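Local coordinates for protein glycosyl hyrolase, family 3 (Deinococcus radiodurans, PDB 3TEV) that probably hydrolyses O-glycosidic bonds, as expected of a family 3 glycoside hydrolase built on a TIM-barrel domain, at residues G247-R250 / G254-G257; G286-M291 / R321-A326. All blocks are in the same frame, centred on the assembly; numbering follows the deposited sequence.

Contact 1. Residues G247-R250 / G254-G257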
loop_
_atom_site.group_PDB
_atom_site.type_symbol
_atom_site.label_atom_id
_atom_site.label_comp_id
_atom_site.label_asym_id
_atom_site.label_seq_id
_atom_site.Cartn_x
_atom_site.Cartn_y
_atom_site.Cartn_z
ATOM N N GLY A 247 10.732 -13.864 -4.475
ATOM C CA GLY A 247 11.892 -14.534 -3.877
ATOM C C GLY A 247 11.998 -14.278 -2.380
ATOM O O GLY A 247 11.987 -15.216 -1.569
ATOM N N LEU A 248 12.057 -13.007 -2.014
ATOM C CA LEU A 248 12.220 -12.645 -0.622
ATOM C C LEU A 248 10.907 -12.697 0.172
ATOM O O LEU A 248 10.754 -13.535 1.073
ATOM C CB LEU A 248 12.892 -11.271 -0.506
ATOM C CG LEU A 248 13.126 -10.673 0.880
ATOM C CD1 LEU A 248 14.117 -11.504 1.669
ATOM C CD2 LEU A 248 13.639 -9.251 0.706
ATOM N N LEU A 249 9.971 -11.802 -0.148
ATOM C CA LEU A 249 8.751 -11.690 0.625
ATOM C C LEU A 249 7.943 -12.986 0.732
ATOM O O LEU A 249 7.608 -13.403 1.841
ATOM C CB LEU A 249 7.868 -10.578 0.085
ATOM C CG LEU A 249 7.786 -9.313 0.913
ATOM C CD1 LEU A 249 6.773 -8.344 0.297
ATOM C CD2 LEU A 249 7.437 -9.624 2.365
ATOM N N ARG A 250 7.632 -13.609 -0.407
ATOM C CA ARG A 250 6.776 -14.802 -0.438
ATOM C C ARG A 250 7.490 -16.072 -0.058
ATOM O O ARG A 250 6.966 -16.855 0.715
ATOM C CB ARG A 250 6.157 -15.037 -1.828
ATOM C CG ARG A 250 5.203 -13.964 -2.337
ATOM C CD ARG A 250 3.880 -13.921 -1.578
ATOM N NE ARG A 250 2.973 -12.966 -2.221
ATOM C CZ ARG A 250 2.044 -12.257 -1.597
ATOM N NH1 ARG A 250 1.875 -12.360 -0.285
ATOM N NH2 ARG A 250 1.280 -11.450 -2.307
ATOM N N GLY A 254 7.849 -16.327 3.703
ATOM C CA GLY A 254 6.541 -16.982 3.835
ATOM C C GLY A 254 5.366 -16.016 3.940
ATOM O O GLY A 254 4.294 -16.400 4.391
ATOM N N TYR A 255 5.551 -14.762 3.525
ATOM C CA TYR A 255 4.469 -13.763 3.635
ATOM C C TYR A 255 3.240 -14.087 2.784
ATOM O O TYR A 255 3.351 -14.236 1.562
ATOM C CB TYR A 255 4.966 -12.358 3.304
ATOM C CG TYR A 255 3.938 -11.256 3.536
ATOM C CD1 TYR A 255 3.425 -11.005 4.821
ATOM C CD2 TYR A 255 3.484 -10.461 2.480
ATOM C CE1 TYR A 255 2.487 -9.994 5.057
ATOM C CE2 TYR A 255 2.545 -9.420 2.694
ATOM C CZ TYR A 255 2.054 -9.196 3.996
ATOM O OH TYR A 255 1.132 -8.189 4.234
ATOM N N ASP A 256 2.069 -14.152 3.411
ATOM C CA ASP A 256 0.837 -14.430 2.656
ATOM C C ASP A 256 -0.181 -13.276 2.687
ATOM O O ASP A 256 -1.331 -13.458 2.294
ATOM C CB ASP A 256 0.186 -15.761 3.093
ATOM C CG ASP A 256 -0.624 -16.445 1.949
ATOM O OD1 ASP A 256 -0.318 -16.278 0.730
ATOM O OD2 ASP A 256 -1.590 -17.169 2.279
ATOM N N GLY A 257 0.238 -12.088 3.116
ATOM C CA GLY A 257 -0.659 -10.953 3.092
ATOM C C GLY A 257 -0.676 -10.244 1.745
ATOM O O GLY A 257 -0.077 -10.717 0.783
#

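Contact 2. Residues G286-M291 / R321-A326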
loop_
_atom_site.group_PDB
_atom_site.type_symbol
_atom_site.label_atom_id
_atom_site.label_comp_id
_atom_site.label_asym_id
_atom_site.label_seq_id
_atom_site.Cartn_x
_atom_site.Cartn_y
_atom_site.Cartn_z
ATOM N N GLY A 286 4.864 -10.173 -8.404
ATOM C CA GLY A 286 4.297 -10.622 -7.132
ATOM C C GLY A 286 3.307 -9.728 -6.386
ATOM O O GLY A 286 2.782 -10.152 -5.350
ATOM N N ALA A 287 3.062 -8.503 -6.862
ATOM C CA ALA A 287 2.016 -7.649 -6.287
ATOM C C ALA A 287 0.638 -8.283 -6.465
ATOM O O ALA A 287 0.368 -8.934 -7.491
ATOM C CB ALA A 287 2.028 -6.283 -6.947
ATOM N N ASP A 288 -0.231 -8.088 -5.472
ATOM C CA ASP A 288 -1.650 -8.468 -5.595
ATOM C C ASP A 288 -2.496 -7.317 -6.123
ATOM O O ASP A 288 -3.598 -7.542 -6.642
ATOM C CB ASP A 288 -2.214 -8.866 -4.232
ATOM C CG ASP A 288 -1.419 -9.961 -3.588
ATOM O OD1 ASP A 288 -1.320 -11.054 -4.198
ATOM O OD2 ASP A 288 -0.850 -9.729 -2.503
ATOM N N LEU A 289 -1.990 -6.090 -5.955
ATOM C CA LEU A 289 -2.791 -4.873 -6.139
ATOM C C LEU A 289 -1.900 -3.775 -6.697
ATOM O O LEU A 289 -0.811 -3.520 -6.168
ATOM C CB LEU A 289 -3.379 -4.400 -4.783
ATOM C CG LEU A 289 -4.426 -3.259 -4.827
ATOM C CD1 LEU A 289 -5.647 -3.599 -5.751
ATOM C CD2 LEU A 289 -4.923 -2.908 -3.425
ATOM N N VAL A 290 -2.355 -3.120 -7.762
ATOM C CA VAL A 290 -1.604 -2.014 -8.333
ATOM C C VAL A 290 -2.352 -0.703 -8.082
ATOM O O VAL A 290 -3.544 -0.586 -8.395
ATOM C CB VAL A 290 -1.371 -2.238 -9.858
ATOM C CG1 VAL A 290 -0.784 -0.981 -10.517
ATOM C CG2 VAL A 290 -0.442 -3.428 -10.083
HETATM N N MSE A 291 -1.662 0.275 -7.494
HETATM C CA MSE A 291 -2.223 1.618 -7.346
HETATM C C MSE A 291 -2.149 2.328 -8.678
HETATM O O MSE A 291 -1.085 2.733 -9.083
HETATM C CB MSE A 291 -1.465 2.435 -6.317
HETATM C CG MSE A 291 -1.627 1.886 -4.933
HETATM SE SE MSE A 291 -0.965 3.082 -3.561
HETATM C CE MSE A 291 -2.492 4.287 -3.749
ATOM N N ARG A 321 -6.545 -12.038 -6.134
ATOM C CA ARG A 321 -7.868 -11.521 -5.770
ATOM C C ARG A 321 -8.370 -12.059 -4.421
ATOM O O ARG A 321 -8.975 -11.319 -3.645
ATOM C CB ARG A 321 -8.906 -11.769 -6.880
ATOM C CG ARG A 321 -10.239 -11.072 -6.599
ATOM C CD ARG A 321 -11.298 -11.310 -7.695
ATOM N NE ARG A 321 -11.672 -12.720 -7.727
ATOM C CZ ARG A 321 -12.503 -13.286 -8.600
ATOM N NH1 ARG A 321 -13.090 -12.575 -9.567
ATOM N NH2 ARG A 321 -12.759 -14.586 -8.485
ATOM N N GLU A 322 -8.139 -13.348 -4.167
ATOM C CA GLU A 322 -8.500 -13.957 -2.904
ATOM C C GLU A 322 -7.787 -13.330 -1.694
ATOM O O GLU A 322 -8.382 -13.217 -0.633
ATOM C CB GLU A 322 -8.280 -15.479 -2.956
ATOM C CG GLU A 322 -8.490 -16.240 -1.595
ATOM C CD GLU A 322 -9.868 -15.975 -0.900
ATOM O OE1 GLU A 322 -10.876 -15.676 -1.608
ATOM O OE2 GLU A 322 -9.938 -16.089 0.360
ATOM N N ARG A 323 -6.525 -12.931 -1.838
ATOM C CA ARG A 323 -5.851 -12.185 -0.775
ATOM C C ARG A 323 -6.572 -10.868 -0.473
ATOM O O ARG A 323 -6.726 -10.481 0.701
ATOM C CB ARG A 323 -4.403 -11.890 -1.134
ATOM C CG ARG A 323 -3.530 -13.120 -1.062
ATOM C CD ARG A 323 -2.060 -12.735 -1.055
ATOM N NE ARG A 323 -1.206 -13.920 -1.128
ATOM C CZ ARG A 323 -0.641 -14.378 -2.241
ATOM N NH1 ARG A 323 -0.819 -13.755 -3.411
ATOM N NH2 ARG A 323 0.106 -15.469 -2.174
ATOM N N LEU A 324 -7.036 -10.212 -1.534
ATOM C CA LEU A 324 -7.737 -8.945 -1.406
ATOM C C LEU A 324 -9.094 -9.167 -0.768
ATOM O O LEU A 324 -9.550 -8.388 0.049
ATOM C CB LEU A 324 -7.911 -8.300 -2.777
ATOM C CG LEU A 324 -6.614 -7.893 -3.490
ATOM C CD1 LEU A 324 -6.880 -7.289 -4.896
ATOM C CD2 LEU A 324 -5.811 -6.936 -2.633
ATOM N N ARG A 325 -9.730 -10.263 -1.149
ATOM C CA ARG A 325 -11.026 -10.585 -0.641
ATOM C C ARG A 325 -10.957 -11.038 0.816
ATOM O O ARG A 325 -11.802 -10.656 1.614
ATOM C CB ARG A 325 -11.702 -11.579 -1.578
ATOM C CG ARG A 325 -12.737 -10.862 -2.429
ATOM C CD ARG A 325 -12.626 -10.948 -3.912
ATOM N NE ARG A 325 -13.460 -11.974 -4.462
ATOM C CZ ARG A 325 -14.197 -11.888 -5.582
ATOM N NH1 ARG A 325 -14.290 -10.778 -6.312
ATOM N NH2 ARG A 325 -14.876 -12.938 -5.956
ATOM N N ALA A 326 -9.916 -11.782 1.172
ATOM C CA ALA A 326 -9.739 -12.230 2.548
ATOM C C ALA A 326 -9.547 -11.027 3.470
ATOM O O ALA A 326 -10.087 -11.009 4.576
ATOM C CB ALA A 326 -8.580 -13.215 2.674
#

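Contact 1. Residues G247-R250 / G254-G257
Arg250 NH1 is held by two main-chain carbonyls of the following loop, and both bonds are nearly straight. It reaches Gly257 O at 2.8 Å, arriving in the carbonyl plane. The second bond, from Arg250 NH1 to Tyr255 O, is 3.0 Å long, and here the donor sits well above the carbonyl plane, about 50° out of it and away from the lone pairs. Both oxygens lie almost in the guanidinium plane, which probably limits rotation of the group. The arginine leaves its CA pointing away from the loop; a bend at chi2 (-70°) turns the chain back, bringing CD to 3.2 Å from Tyr255 O. The remaining nitrogen of the fork, NH2, has Asp288 as its partner.

In the TIM barrel this is the alpha-to-beta turn leading from helix 242-252 into strand 258-261. Past the helix end, Gly254 adopts positive phi, and its CA makes a CA-H...O contact of 3.2 Å with Arg250 O. The chain then passes close enough for Tyr255 N to donate to Leu249 O, at 3.0 Å.

Leu249 and Tyr255 run side by side in the same direction, with Leu249 CD2 3.8 Å from Tyr255 CB. Both also touch Ile222 of strand 221-224, which places this apolar pair between the turn and the barrel sheet. The tyrosine hydroxyl is hydrogen-bonded to Thr219 O. Over one face of the ring, near its centre, Gly257 N lies 3.4 Å above the plane, because the loop curls back across its own aromatic side chain.

Contact 2. Residues G286-M291 / R321-A326
Asp288 and Arg323 cross at about a right angle where the chain entering the eighth strand of the TIM barrel, 290-291, meets the last modelled helix, 314-330. Carboxylate and guanidinium planes are 41° apart and a single bond joins them: Arg323 NH1 meets the syn side of Asp288 OD1 at 2.9 Å, somewhat out of both planes, with a bent N-H...O angle of 140°. Alongside the bond, Arg323 CD packs against both carboxylate oxygens, 3.5 Å from Asp288 OD2. The aspartate's CB points at the helix, and with CG anti to its own carbonyl carbon (chi1 -56°) the carboxylate comes within bonding distance of the arginine. Its OD2 also serves Arg250 and the backbone N of Ile259. An alanine at this buried position is likely to leave Arg323 NH1 and Arg250 NH2, already close neighbours, without the carboxylate that offsets their like charges.

One residue further along each segment, the contact turns apolar. Leu289 and Leu324 cross at a slant, CD1 to CD1 at 4.0 Å, while Leu324 CD2 faces Leu289 CB. Leu324 also touches Val258 of the neighbouring strand, and its CD1 methyl rests 3.7 Å from Asp288 O.

Contact 1 is local and partly buried, with some residues exposed, its centre about 15 Å from the centre of the chain; contact 2, whose centre lies about 10 Å from that point, is buried and joins segments 30 residues apart. Main-chain carbonyls are the chief acceptors in 247-250/254-257, whereas 286-291/321-326 relies on a charged pair beside a leucine pair. The two meet between the seventh and eighth strands of the barrel, 258-261 and 290-291, where Asp288 bonds the backbone of Ile259. Two salt bridges connect the contacts: Arg250 NH2 to Asp288 OD2 at 2.7 Å, and Arg323 NH2 to Asp256 OD1 at 3.0 Å, giving alternating charges.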